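Local coordinates for GTP-binding nuclear protein GSP1 (Encephalitozoon cuniculi, PDB 4DJT) that binds guanine nucleotides as a Ran-family small GTPase and probably takes part in protein import into the nucleus and RNA export from it, at residues 41-46 with 76-81; 52-57 with 180-185; 102-107 with 142-147; 119-124 with 150-155. All coordinates share one frame; numbering follows the deposited sequence. Where two conformers were deposited one is given.

Contact 1: 41-46 with 76-81; sequences NATVGA and VLKDVY
Past CG the chain of Lys-78 runs extended (chi2 167°, chi3 -179°), which carries NZ across the gap to the backbone O of Thr-43, where it donates a hydrogen bond of 2.7 Å. Val-44 turns CG2 away from its own backbone N (chi1 54° for CG1) and lays that methyl 3.8 Å from CB of Tyr-81. The tyrosine ring receives its neighbours at the rim: CG2 of Val-44 and CB of Ala-46 both lie in its plane, the latter 3.9 Å from CE2, while CD1 of Leu-77 lies over one face, toward its rim. Beyond the ring, OH of Tyr-81 bonds to the backbone O of Leu-16. Within 41-46 an Asx motif, Val-44 N to Asn-41 OD1 at 2.9 Å, and a G1 bulge at Gly-45 and Ala-46 shape the loop. A water links Val-44 O, 2.8 Å away, with Lys-78 N. The two segments belong to the predicted first and second switch regions of this GDP-bound GTPase. The polar links between them use backbone oxygens of 41-46 and therefore follow the course of that loop, while the side chains of Val-44 and Ala-46 supply apolar packing on Tyr-81.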
loop_
_atom_site.group_PDB
_atom_site.type_symbol
_atom_site.label_atom_id
_atom_site.label_comp_id
_atom_site.label_asym_id
_atom_site.label_seq_id
_atom_site.Cartn_x
_atom_site.Cartn_y
_atom_site.Cartn_z
ATOM N N ASN A 41 5.286 2.914 -15.748
ATOM C CA ASN A 41 6.225 2.020 -16.351
ATOM C C ASN A 41 5.436 0.908 -17.023
ATOM O O ASN A 41 4.795 0.111 -16.358
ATOM C CB ASN A 41 7.192 1.474 -15.302
ATOM C CG ASN A 41 8.261 0.584 -15.900
ATOM O OD1 ASN A 41 7.967 -0.398 -16.572
ATOM N ND2 ASN A 41 9.507 0.926 -15.650
ATOM N N ALA A 42 5.448 0.917 -18.355
ATOM C CA ALA A 42 4.677 -0.046 -19.139
ATOM C C ALA A 42 5.235 -1.467 -19.039
ATOM O O ALA A 42 4.484 -2.432 -19.115
ATOM C CB ALA A 42 4.590 0.400 -20.593
ATOM N N THR A 43 6.545 -1.602 -18.851
ATOM C CA THR A 43 7.131 -2.953 -18.740
ATOM C C THR A 43 6.573 -3.665 -17.506
ATOM O O THR A 43 6.182 -4.839 -17.569
ATOM C CB THR A 43 8.669 -2.919 -18.676
ATOM O OG1 THR A 43 9.178 -2.298 -19.858
ATOM C CG2 THR A 43 9.245 -4.354 -18.563
ATOM N N VAL A 44 6.508 -2.936 -16.398
ATOM C CA VAL A 44 6.013 -3.503 -15.161
ATOM C C VAL A 44 4.495 -3.478 -15.070
ATOM O O VAL A 44 3.924 -4.391 -14.496
ATOM C CB VAL A 44 6.631 -2.846 -13.923
ATOM C CG1 VAL A 44 6.451 -1.357 -13.953
ATOM C CG2 VAL A 44 5.979 -3.410 -12.665
ATOM N N GLY A 45 3.843 -2.462 -15.661
ATOM C CA GLY A 45 2.395 -2.277 -15.494
ATOM C C GLY A 45 2.140 -1.575 -14.147
ATOM O O GLY A 45 1.389 -2.060 -13.281
ATOM N N ALA A 46 2.828 -0.468 -13.927
ATOM C CA ALA A 46 2.725 0.184 -12.642
ATOM C C ALA A 46 2.898 1.675 -12.747
ATOM O O ALA A 46 3.586 2.176 -13.626
ATOM C CB ALA A 46 3.753 -0.390 -11.679
ATOM N N VAL A 76 -0.229 -12.855 -12.577
ATOM C CA VAL A 76 0.769 -12.698 -11.518
ATOM C C VAL A 76 1.614 -11.459 -11.799
ATOM O O VAL A 76 1.952 -11.189 -12.934
ATOM C CB VAL A 76 1.696 -13.939 -11.450
ATOM C CG1 VAL A 76 2.550 -14.047 -12.709
ATOM C CG2 VAL A 76 2.580 -13.906 -10.210
ATOM N N LEU A 77 1.966 -10.714 -10.768
ATOM C CA LEU A 77 2.795 -9.523 -10.962
ATOM C C LEU A 77 4.233 -9.939 -11.221
ATOM O O LEU A 77 4.694 -10.964 -10.696
ATOM C CB LEU A 77 2.723 -8.582 -9.741
ATOM C CG LEU A 77 1.349 -8.011 -9.340
ATOM C CD1 LEU A 77 1.534 -7.021 -8.194
ATOM C CD2 LEU A 77 0.685 -7.322 -10.524
ATOM N N LYS A 78 4.924 -9.150 -12.048
ATOM C CA LYS A 78 6.322 -9.374 -12.381
ATOM C C LYS A 78 7.192 -9.085 -11.160
ATOM O O LYS A 78 6.846 -8.265 -10.324
ATOM C CB LYS A 78 6.745 -8.454 -13.536
ATOM C CG LYS A 78 6.318 -8.944 -14.906
ATOM C CD LYS A 78 6.474 -7.854 -15.954
ATOM C CE LYS A 78 6.024 -8.331 -17.334
ATOM N NZ LYS A 78 6.487 -7.427 -18.438
ATOM N N ASP A 79 8.322 -9.773 -11.077
ATOM C CA ASP A 79 9.286 -9.560 -10.014
ATOM C C ASP A 79 9.752 -8.114 -9.941
ATOM O O ASP A 79 9.982 -7.604 -8.858
ATOM C CB ASP A 79 10.513 -10.477 -10.199
ATOM C CG ASP A 79 10.192 -11.973 -9.984
ATOM O OD1 ASP A 79 9.076 -12.313 -9.524
ATOM O OD2 ASP A 79 11.078 -12.811 -10.275
ATOM N N VAL A 80 9.901 -7.460 -11.094
ATOM C CA VAL A 80 10.340 -6.051 -11.128
ATOM C C VAL A 80 9.386 -5.107 -10.397
ATOM O O VAL A 80 9.803 -4.052 -9.956
ATOM C CB VAL A 80 10.604 -5.538 -12.566
ATOM C CG1 VAL A 80 11.955 -6.050 -13.060
ATOM C CG2 VAL A 80 9.483 -5.948 -13.506
ATOM N N TYR A 81 8.134 -5.503 -10.252
ATOM C CA TYR A 81 7.203 -4.757 -9.420
ATOM C C TYR A 81 7.740 -4.674 -8.001
ATOM O O TYR A 81 7.716 -3.608 -7.379
ATOM C CB TYR A 81 5.815 -5.391 -9.446
ATOM C CG TYR A 81 4.738 -4.587 -8.721
ATOM C CD1 TYR A 81 4.303 -4.939 -7.448
ATOM C CD2 TYR A 81 4.157 -3.463 -9.312
ATOM C CE1 TYR A 81 3.331 -4.188 -6.776
ATOM C CE2 TYR A 81 3.201 -2.716 -8.646
ATOM C CZ TYR A 81 2.791 -3.073 -7.379
ATOM O OH TYR A 81 1.770 -2.329 -6.767
HETATM O O HOH W 1 3.504 -6.852 -13.239
#

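Contact 2: 52-57 with 180-185; sequences TFLDDQ and IFVSNV
Phe-53 sends its side chain straight against Phe-181. CB sits over the face of the Phe-181 ring, 3.7 Å from the centroid in a CH-pi contact. CG follows over the centre of that ring, and CD2 comes to 3.3 Å from CD2 of Phe-181. With the planes only 13° apart and the centroids separated by 4.0 Å, the two rings form an offset stack. CE2 stays close to Phe-181 and also meets CG1 of Val-185 at 3.3 Å, approached obliquely; at the tip, CZ lies 3.8 Å from the same Val-185 CG1.

Along the backbone, the end of strand 46-54 and the segment 180-185, which follows helix 164-174, run in roughly opposite directions and share a single beta bridge, Asp-55 with Phe-181. Val-182 N donates to Leu-54 O at 2.8 Å, whereas the bond from Asp-56 N to Ile-180 O is weak. The chain after the last helix of the GTPase domain is thus tied back to the sheet, far from the nucleotide.

Side chains extend the pairing. The OG of Ser-183, turned between its own N and carbonyl carbon (chi1 56°), takes Leu-54 N at 2.8 Å in an almost linear bond (178°), and a water lies between it and Thr-52 O. At the other end Asp-56 OD1 receives Ile-180 N at 3.0 Å from above the carboxylate plane, while OD2 forms a salt bridge with Arg-176. Phe-166, Leu-167 and Ala-170 of helix 164-174 also pack on Phe-181.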
loop_
_atom_site.group_PDB
_atom_site.type_symbol
_atom_site.label_atom_id
_atom_site.label_comp_id
_atom_site.label_asym_id
_atom_site.label_seq_id
_atom_site.Cartn_x
_atom_site.Cartn_y
_atom_site.Cartn_z
ATOM N N THR A 52 5.420 12.880 -0.152
ATOM C CA THR A 52 6.414 13.446 0.734
ATOM C C THR A 52 5.731 13.961 2.003
ATOM O O THR A 52 4.707 14.654 1.952
ATOM C CB THR A 52 7.152 14.612 0.072
ATOM O OG1 THR A 52 7.805 14.132 -1.113
ATOM C CG2 THR A 52 8.214 15.205 1.059
ATOM N N PHE A 53 6.324 13.602 3.134
ATOM C CA PHE A 53 5.955 14.131 4.425
ATOM C C PHE A 53 7.179 14.817 5.027
ATOM O O PHE A 53 8.309 14.393 4.817
ATOM C CB PHE A 53 5.549 12.986 5.373
ATOM C CG PHE A 53 4.383 12.178 4.906
ATOM C CD1 PHE A 53 4.573 11.080 4.090
ATOM C CD2 PHE A 53 3.109 12.508 5.266
ATOM C CE1 PHE A 53 3.507 10.329 3.648
ATOM C CE2 PHE A 53 2.020 11.729 4.850
ATOM C CZ PHE A 53 2.235 10.634 4.053
ATOM N N LEU A 54 6.934 15.853 5.796
ATOM C CA LEU A 54 7.980 16.450 6.643
ATOM C C LEU A 54 7.776 15.933 8.055
ATOM O O LEU A 54 6.641 15.895 8.568
ATOM C CB LEU A 54 7.833 17.968 6.583
ATOM C CG LEU A 54 8.870 18.899 7.188
ATOM C CD1 LEU A 54 10.269 18.623 6.661
ATOM C CD2 LEU A 54 8.457 20.328 6.835
ATOM N N ASP A 55 8.845 15.472 8.687
ATOM C CA ASP A 55 8.733 15.037 10.058
ATOM C C ASP A 55 9.087 16.133 11.086
ATOM O O ASP A 55 9.384 17.292 10.728
ATOM C CB ASP A 55 9.501 13.714 10.285
ATOM C CG ASP A 55 10.995 13.902 10.448
ATOM O OD1 ASP A 55 11.427 15.034 10.758
ATOM O OD2 ASP A 55 11.730 12.887 10.300
ATOM N N ASP A 56 8.949 15.764 12.351
ATOM C CA ASP A 56 9.039 16.692 13.492
ATOM C C ASP A 56 10.465 17.183 13.740
ATOM O O ASP A 56 10.693 18.069 14.588
ATOM C CB ASP A 56 8.523 16.002 14.764
ATOM C CG ASP A 56 9.314 14.751 15.116
ATOM O OD1 ASP A 56 9.140 13.722 14.439
ATOM O OD2 ASP A 56 10.076 14.768 16.109
ATOM N N GLN A 57 11.417 16.556 13.059
ATOM C CA GLN A 57 12.824 16.936 13.121
ATOM C C GLN A 57 13.298 17.551 11.810
ATOM O O GLN A 57 14.511 17.716 11.587
ATOM C CB GLN A 57 13.665 15.707 13.460
ATOM C CG GLN A 57 13.608 15.382 14.933
ATOM C CD GLN A 57 14.471 14.201 15.309
ATOM O OE1 GLN A 57 15.241 13.676 14.489
ATOM N NE2 GLN A 57 14.344 13.767 16.553
ATOM N N ILE A 180 6.821 11.878 14.189
ATOM C CA ILE A 180 5.486 12.275 13.694
ATOM C C ILE A 180 5.584 13.101 12.405
ATOM O O ILE A 180 6.620 13.678 12.096
ATOM C CB ILE A 180 4.676 13.093 14.743
ATOM C CG1 ILE A 180 5.421 14.372 15.129
ATOM C CG2 ILE A 180 4.379 12.275 15.985
ATOM C CD1 ILE A 180 4.562 15.362 15.924
ATOM N N PHE A 181 4.487 13.159 11.656
ATOM C CA PHE A 181 4.448 13.983 10.455
ATOM C C PHE A 181 3.907 15.335 10.840
ATOM O O PHE A 181 2.933 15.421 11.559
ATOM C CB PHE A 181 3.568 13.368 9.345
ATOM C CG PHE A 181 4.094 12.055 8.783
ATOM C CD1 PHE A 181 5.447 11.794 8.704
ATOM C CD2 PHE A 181 3.208 11.105 8.290
ATOM C CE1 PHE A 181 5.912 10.600 8.161
ATOM C CE2 PHE A 181 3.674 9.900 7.762
ATOM C CZ PHE A 181 5.018 9.657 7.674
ATOM N N VAL A 182 4.557 16.388 10.388
ATOM C CA VAL A 182 4.099 17.743 10.707
ATOM C C VAL A 182 3.551 18.471 9.504
ATOM O O VAL A 182 3.248 19.642 9.589
ATOM C CB VAL A 182 5.247 18.584 11.297
ATOM C CG1 VAL A 182 5.848 17.851 12.486
ATOM C CG2 VAL A 182 6.278 18.895 10.235
ATOM N N SER A 183 3.486 17.797 8.366
ATOM C CA SER A 183 2.894 18.366 7.144
ATOM C C SER A 183 1.638 17.575 6.818
ATOM O O SER A 183 1.488 16.452 7.268
ATOM C CB SER A 183 3.875 18.292 5.987
ATOM O OG SER A 183 4.324 16.952 5.752
ATOM N N ASN A 184 0.723 18.191 6.081
ATOM C CA ASN A 184 -0.529 17.547 5.657
ATOM C C ASN A 184 -0.457 17.232 4.174
ATOM O O ASN A 184 -0.009 18.066 3.391
ATOM C CB ASN A 184 -1.716 18.476 5.931
ATOM C CG ASN A 184 -1.846 18.821 7.409
ATOM O OD1 ASN A 184 -2.228 17.984 8.223
ATOM N ND2 ASN A 184 -1.487 20.043 7.762
ATOM N N VAL A 185 -0.905 16.050 3.778
ATOM C CA VAL A 185 -0.806 15.670 2.367
ATOM C C VAL A 185 -2.071 16.016 1.600
ATOM O O VAL A 185 -3.187 15.958 2.161
ATOM C CB VAL A 185 -0.442 14.175 2.158
ATOM C CG1 VAL A 185 0.989 13.932 2.630
ATOM C CG2 VAL A 185 -1.447 13.247 2.837
HETATM O O HOH W 2 3.394 16.581 3.435
#

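Contact 3: 102-107 with 142-147; sequences NLARWV and EVLKGK
Leu-144 and Ala-104 meet through apolar packing, and one methyl does most of the work. CD2 of Leu-144 lies 3.8 Å from CA of Ala-104, 4.2 Å from CB of Leu-103 and 4.0 Å from CG2 of Val-107, so a single branch touches three residues along one side of helix 103-114. CG stands opposite the carbonyl carbon (chi1 -72°); CD1 continues the chain (chi2 179°), and CD2 stands off to the side, against the helix. Val-143 adds a looser flank: its CG1 approaches CB of Ala-104 at 4.3 Å and CB of Leu-103 at a slightly greater distance.

A second kind of contact sets carbon against backbone. CB of Ala-104 comes to 3.6 Å from Val-143 O, a carbonyl at the last turn of helix 137-143. With only a methyl at Ala-104, the main chains come close here, the CA atoms of Ala-104 and Leu-144 lying 5.5 Å apart.

Backbone hydrogen bonding is confined to each side. Helix 137-143 closes in a Schellman motif, with Lys-145 N bonded to Glu-142 O and Gly-146 N to Met-141 O; the chain then reverses through a type I' turn from Leu-144 to Lys-147. Toward the sheet, Leu-90 of strand 87-93 touches Leu-103 and Val-107, and Tyr-149 touches both Val-107 and Leu-144.

Apolar packing, with no polar bond between the two segments, thus joins helix 103-114 to the C-terminal end of helix 137-143 in this Ras-like alpha/beta fold. The Schellman cap probably sets the chain direction at Leu-144, whose orientation would then rest on backbone bonds of its own side.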
loop_
_atom_site.group_PDB
_atom_site.type_symbol
_atom_site.label_atom_id
_atom_site.label_comp_id
_atom_site.label_asym_id
_atom_site.label_seq_id
_atom_site.Cartn_x
_atom_site.Cartn_y
_atom_site.Cartn_z
ATOM N N ASN A 102 -6.325 -14.832 0.242
ATOM C CA ASN A 102 -5.112 -14.734 -0.567
ATOM C C ASN A 102 -4.024 -13.899 0.122
ATOM O O ASN A 102 -2.945 -13.701 -0.447
ATOM C CB ASN A 102 -5.412 -14.144 -1.952
ATOM C CG ASN A 102 -5.801 -15.197 -2.989
ATOM O OD1 ASN A 102 -5.105 -16.202 -3.183
ATOM N ND2 ASN A 102 -6.896 -14.936 -3.703
ATOM N N LEU A 103 -4.291 -13.404 1.341
ATOM C CA LEU A 103 -3.289 -12.589 2.031
ATOM C C LEU A 103 -1.942 -13.311 2.175
ATOM O O LEU A 103 -0.888 -12.717 1.969
ATOM C CB LEU A 103 -3.784 -12.096 3.393
ATOM C CG LEU A 103 -4.828 -10.959 3.425
ATOM C CD1 LEU A 103 -5.218 -10.669 4.874
ATOM C CD2 LEU A 103 -4.340 -9.681 2.757
ATOM N N ALA A 104 -1.975 -14.593 2.540
ATOM C CA ALA A 104 -0.741 -15.332 2.779
ATOM C C ALA A 104 0.040 -15.488 1.484
ATOM O O ALA A 104 1.275 -15.466 1.480
ATOM C CB ALA A 104 -1.056 -16.711 3.387
ATOM N N ARG A 105 -0.688 -15.678 0.408
ATOM C CA ARG A 105 -0.126 -15.761 -0.938
ATOM C C ARG A 105 0.570 -14.445 -1.332
ATOM O O ARG A 105 1.662 -14.466 -1.894
ATOM C CB ARG A 105 -1.229 -16.088 -1.962
ATOM N N TRP A 106 -0.068 -13.316 -1.016
ATOM C CA TRP A 106 0.513 -12.000 -1.266
ATOM C C TRP A 106 1.743 -11.769 -0.459
ATOM O O TRP A 106 2.781 -11.327 -0.990
ATOM C CB TRP A 106 -0.509 -10.880 -1.003
ATOM C CG TRP A 106 -1.447 -10.653 -2.149
ATOM C CD1 TRP A 106 -2.809 -10.950 -2.213
ATOM C CD2 TRP A 106 -1.117 -10.104 -3.452
ATOM N NE1 TRP A 106 -3.320 -10.609 -3.434
ATOM C CE2 TRP A 106 -2.355 -10.089 -4.218
ATOM C CE3 TRP A 106 0.043 -9.623 -4.039
ATOM C CZ2 TRP A 106 -2.409 -9.626 -5.509
ATOM C CZ3 TRP A 106 -0.023 -9.149 -5.353
ATOM C CH2 TRP A 106 -1.216 -9.156 -6.066
ATOM N N VAL A 107 1.681 -12.070 0.834
ATOM C CA VAL A 107 2.885 -11.974 1.657
ATOM C C VAL A 107 4.019 -12.832 1.074
ATOM O O VAL A 107 5.181 -12.380 1.000
ATOM C CB VAL A 107 2.623 -12.367 3.130
ATOM C CG1 VAL A 107 3.947 -12.526 3.898
ATOM C CG2 VAL A 107 1.703 -11.342 3.807
ATOM N N GLU A 142 -5.614 -15.996 11.236
ATOM C CA GLU A 142 -5.509 -17.417 10.903
ATOM C C GLU A 142 -5.014 -17.682 9.499
ATOM O O GLU A 142 -4.166 -18.547 9.302
ATOM C CB GLU A 142 -6.801 -18.147 11.116
ATOM C CG GLU A 142 -6.546 -19.642 11.193
ATOM C CD GLU A 142 -7.630 -20.389 11.903
ATOM O OE1 GLU A 142 -8.763 -19.881 11.987
ATOM O OE2 GLU A 142 -7.343 -21.490 12.366
ATOM N N VAL A 143 -5.489 -16.896 8.525
ATOM C CA VAL A 143 -4.979 -17.002 7.163
ATOM C C VAL A 143 -3.467 -16.794 7.199
ATOM O O VAL A 143 -2.712 -17.470 6.498
ATOM C CB VAL A 143 -5.646 -15.972 6.215
ATOM C CG1 VAL A 143 -5.007 -16.020 4.833
ATOM C CG2 VAL A 143 -7.151 -16.217 6.132
ATOM N N LEU A 144 -3.015 -15.894 8.062
ATOM C CA LEU A 144 -1.601 -15.583 8.158
ATOM C C LEU A 144 -0.873 -16.427 9.224
ATOM O O LEU A 144 0.246 -16.119 9.596
ATOM C CB LEU A 144 -1.424 -14.076 8.414
ATOM C CG LEU A 144 -1.720 -13.131 7.234
ATOM C CD1 LEU A 144 -1.518 -11.678 7.652
ATOM C CD2 LEU A 144 -0.822 -13.481 6.052
ATOM N N LYS A 145 -1.493 -17.536 9.659
ATOM C CA LYS A 145 -0.866 -18.494 10.576
ATOM C C LYS A 145 -0.421 -17.806 11.843
ATOM O O LYS A 145 0.567 -18.173 12.442
ATOM C CB LYS A 145 0.327 -19.209 9.919
ATOM N N GLY A 146 -1.146 -16.782 12.241
ATOM C CA GLY A 146 -0.858 -16.111 13.475
ATOM C C GLY A 146 0.255 -15.093 13.453
ATOM O O GLY A 146 0.453 -14.416 14.451
ATOM N N LYS A 147 0.988 -14.956 12.328
ATOM C CA LYS A 147 2.109 -13.996 12.289
ATOM C C LYS A 147 1.584 -12.580 12.450
ATOM O O LYS A 147 0.546 -12.229 11.883
ATOM C CB LYS A 147 2.919 -14.090 10.966
#

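Contact 4: 119-124 with 150-155; sequences PIVVCA and EYFEIS. With GDP (guanosine-5'-diphosphate), chain C.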
loop_
_atom_site.group_PDB
_atom_site.type_symbol
_atom_site.label_atom_id
_atom_site.label_comp_id
_atom_site.label_asym_id
_atom_site.label_seq_id
_atom_site.Cartn_x
_atom_site.Cartn_y
_atom_site.Cartn_z
ATOM N N PRO A 119 9.202 -4.458 6.139
ATOM C CA PRO A 119 7.925 -4.377 6.815
ATOM C C PRO A 119 6.749 -4.490 5.857
ATOM O O PRO A 119 6.766 -3.892 4.745
ATOM C CB PRO A 119 7.938 -2.985 7.437
ATOM C CG PRO A 119 8.955 -2.223 6.673
ATOM C CD PRO A 119 10.011 -3.240 6.357
ATOM N N ILE A 120 5.736 -5.228 6.297
ATOM C CA ILE A 120 4.474 -5.316 5.606
ATOM C C ILE A 120 3.379 -4.790 6.543
ATOM O O ILE A 120 3.268 -5.248 7.662
ATOM C CB ILE A 120 4.149 -6.769 5.210
ATOM C CG1 ILE A 120 5.267 -7.393 4.366
ATOM C CG2 ILE A 120 2.841 -6.836 4.461
ATOM C CD1 ILE A 120 4.959 -8.813 3.918
ATOM N N VAL A 121 2.610 -3.794 6.095
ATOM C CA VAL A 121 1.530 -3.231 6.890
ATOM C C VAL A 121 0.272 -3.761 6.281
ATOM O O VAL A 121 0.134 -3.758 5.052
ATOM C CB VAL A 121 1.541 -1.695 6.833
ATOM C CG1 VAL A 121 0.272 -1.115 7.401
ATOM C CG2 VAL A 121 2.781 -1.147 7.572
ATOM N N VAL A 122 -0.628 -4.260 7.127
ATOM C CA VAL A 122 -1.881 -4.834 6.645
ATOM C C VAL A 122 -2.995 -3.846 6.896
ATOM O O VAL A 122 -3.139 -3.351 8.001
ATOM C CB VAL A 122 -2.203 -6.197 7.306
ATOM C CG1 VAL A 122 -3.598 -6.684 6.888
ATOM C CG2 VAL A 122 -1.150 -7.223 6.911
ATOM N N CYS A 123 -3.776 -3.560 5.841
ATOM C CA CYS A 123 -4.929 -2.667 5.922
ATOM C C CYS A 123 -6.234 -3.365 5.583
ATOM O O CYS A 123 -6.407 -3.882 4.495
ATOM C CB CYS A 123 -4.789 -1.470 4.960
ATOM S SG CYS A 123 -3.390 -0.407 5.377
ATOM N N ALA A 124 -7.130 -3.357 6.557
ATOM C CA ALA A 124 -8.507 -3.718 6.385
ATOM C C ALA A 124 -9.240 -2.544 5.758
ATOM O O ALA A 124 -9.556 -1.565 6.446
ATOM C CB ALA A 124 -9.114 -4.047 7.762
ATOM N N GLU A 150 1.681 -5.144 11.513
ATOM C CA GLU A 150 1.024 -3.941 11.960
ATOM C C GLU A 150 -0.219 -3.779 11.106
ATOM O O GLU A 150 -0.186 -4.045 9.917
ATOM C CB GLU A 150 1.942 -2.728 11.823
ATOM C CG GLU A 150 1.478 -1.539 12.658
ATOM C CD GLU A 150 1.861 -1.638 14.131
ATOM O OE1 GLU A 150 2.547 -2.594 14.504
ATOM O OE2 GLU A 150 1.510 -0.712 14.922
ATOM N N TYR A 151 -1.332 -3.416 11.740
ATOM C CA TYR A 151 -2.662 -3.598 11.164
ATOM C C TYR A 151 -3.462 -2.340 11.374
ATOM O O TYR A 151 -3.572 -1.847 12.491
ATOM C CB TYR A 151 -3.354 -4.786 11.851
ATOM C CG TYR A 151 -4.741 -5.172 11.342
ATOM C CD1 TYR A 151 -4.893 -6.132 10.334
ATOM C CD2 TYR A 151 -5.888 -4.611 11.885
ATOM C CE1 TYR A 151 -6.150 -6.524 9.885
ATOM C CE2 TYR A 151 -7.164 -5.014 11.440
ATOM C CZ TYR A 151 -7.276 -5.956 10.454
ATOM O OH TYR A 151 -8.505 -6.349 10.005
ATOM N N PHE A 152 -4.055 -1.838 10.295
ATOM C CA PHE A 152 -4.938 -0.679 10.387
ATOM C C PHE A 152 -6.262 -0.921 9.700
ATOM O O PHE A 152 -6.314 -1.553 8.653
ATOM C CB PHE A 152 -4.286 0.555 9.751
ATOM C CG PHE A 152 -2.957 0.910 10.359
ATOM C CD1 PHE A 152 -2.894 1.485 11.609
ATOM C CD2 PHE A 152 -1.776 0.568 9.730
ATOM C CE1 PHE A 152 -1.675 1.778 12.207
ATOM C CE2 PHE A 152 -0.561 0.876 10.303
ATOM C CZ PHE A 152 -0.504 1.483 11.537
ATOM N N GLU A 153 -7.326 -0.385 10.300
ATOM C CA GLU A 153 -8.657 -0.332 9.652
ATOM C C GLU A 153 -8.762 1.018 8.958
ATOM O O GLU A 153 -8.498 2.059 9.569
ATOM C CB GLU A 153 -9.757 -0.540 10.703
ATOM C CG GLU A 153 -9.566 -1.869 11.432
ATOM C CD GLU A 153 -10.687 -2.250 12.400
ATOM O OE1 GLU A 153 -11.443 -1.340 12.859
ATOM O OE2 GLU A 153 -10.796 -3.475 12.694
ATOM N N ILE A 154 -9.028 1.009 7.655
ATOM C CA ILE A 154 -9.081 2.272 6.872
ATOM C C ILE A 154 -10.314 2.302 5.950
ATOM O O ILE A 154 -10.915 1.271 5.636
ATOM C CB ILE A 154 -7.828 2.479 5.963
ATOM C CG1 ILE A 154 -7.772 1.451 4.853
ATOM C CG2 ILE A 154 -6.501 2.362 6.750
ATOM C CD1 ILE A 154 -6.669 1.706 3.803
ATOM N N SER A 155 -10.605 3.489 5.450
ATOM C CA SER A 155 -11.468 3.643 4.271
ATOM C C SER A 155 -10.708 4.425 3.193
ATOM O O SER A 155 -10.440 5.596 3.321
ATOM C CB SER A 155 -12.796 4.340 4.614
ATOM O OG SER A 155 -13.486 4.674 3.398
HETATM P PB GDP C . -7.944 -2.124 -6.611
HETATM O O1B GDP C . -7.001 -1.021 -7.121
HETATM O O2B GDP C . -7.467 -2.833 -5.354
HETATM O O3B GDP C . -8.423 -3.032 -7.740
HETATM O O3A GDP C . -9.337 -1.437 -6.162
HETATM P PA GDP C . -9.965 -0.046 -6.618
HETATM O O1A GDP C . -9.316 1.136 -5.925
HETATM O O2A GDP C . -10.052 -0.051 -8.112
HETATM O "O5'" GDP C . -11.433 -0.081 -6.024
HETATM C "C5'" GDP C . -12.275 -1.204 -6.344
HETATM C "C4'" GDP C . -13.708 -0.802 -6.048
HETATM O "O4'" GDP C . -13.867 -0.665 -4.651
HETATM C "C3'" GDP C . -14.068 0.539 -6.630
HETATM O "O3'" GDP C . -15.430 0.503 -7.005
HETATM C "C2'" GDP C . -13.929 1.520 -5.508
HETATM O "O2'" GDP C . -14.812 2.656 -5.583
HETATM C "C1'" GDP C . -14.263 0.637 -4.326
HETATM N N9 GDP C . -13.547 1.062 -3.132
HETATM C C8 GDP C . -12.216 1.207 -2.943
HETATM N N7 GDP C . -11.977 1.642 -1.679
HETATM C C5 GDP C . -13.146 1.705 -1.044
HETATM C C6 GDP C . -13.611 2.072 0.305
HETATM O O6 GDP C . -12.808 2.417 1.222
HETATM N N1 GDP C . -14.939 2.016 0.539
HETATM C C2 GDP C . -15.832 1.647 -0.423
HETATM N N2 GDP C . -17.135 1.611 -0.141
HETATM N N3 GDP C . -15.470 1.308 -1.675
HETATM C C4 GDP C . -14.168 1.329 -2.012
HETATM O O HOH W 3 4.283 -5.270 10.132
#
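Val-122 and Tyr-151 lie side by side on adjacent parallel strands, CG1 of the valine 3.7 Å from CD1 of the ring. Farther along the same face the ring's OH comes to 3.3 Å from CB of Ala-124. On the other face CG1 of Val-121 meets the edge of the Phe-152 ring in its plane, 3.5 Å from CD2. CD1 of Ile-154 reaches CB of Cys-123. The tyrosine's CG is anti to its own N (chi1 -178°), which turns the ring toward Val-122 and Ala-124.

Four backbone bonds hold these side chains in place. Val-122 N reaches Glu-150 O at 2.8 Å, and Phe-152 N, Ala-124 N and Ile-154 N continue the ladder toward Val-122 O, Phe-152 O and Ala-124 O. This is the parallel edge of the G-domain's central sheet, 150-154 being an outermost strand. At its start a water bridges Ile-120 O and Glu-150 N, 2.9 Å from the latter.

Past the last rung the chain enters the guanine pocket, where Ser-155 OG stands 3.2 Å from O6 of GDP and is hydrogen-bonded to Asp-128 OD1. Strand 87-93 supports the other side of 120-125, and Phe-92 packs on both Ala-124 and Tyr-151.

How the contacts relate
Contact 4 is the buried one, built on the ladder of the central sheet; contact 2 lies at the surface, and contacts 1 and 3 are partly buried. Contacts 2 and 4 reach the same sheet at different strands, one through a single bridge and an aromatic stack, the other through regular parallel pairing. Contacts 3 and 4 touch, Val-107 CG1 packing on Ile-120 CD1 at 3.8 Å, as helix 103-114 leads into strand 120-125. Contact 1 meets contact 3 through Leu-77 and Trp-106, bringing the predicted switch II against that helix. Polarity differs too: contact 3 has no polar bond between its segments, whereas contact 1 adds a lysine bond and a water.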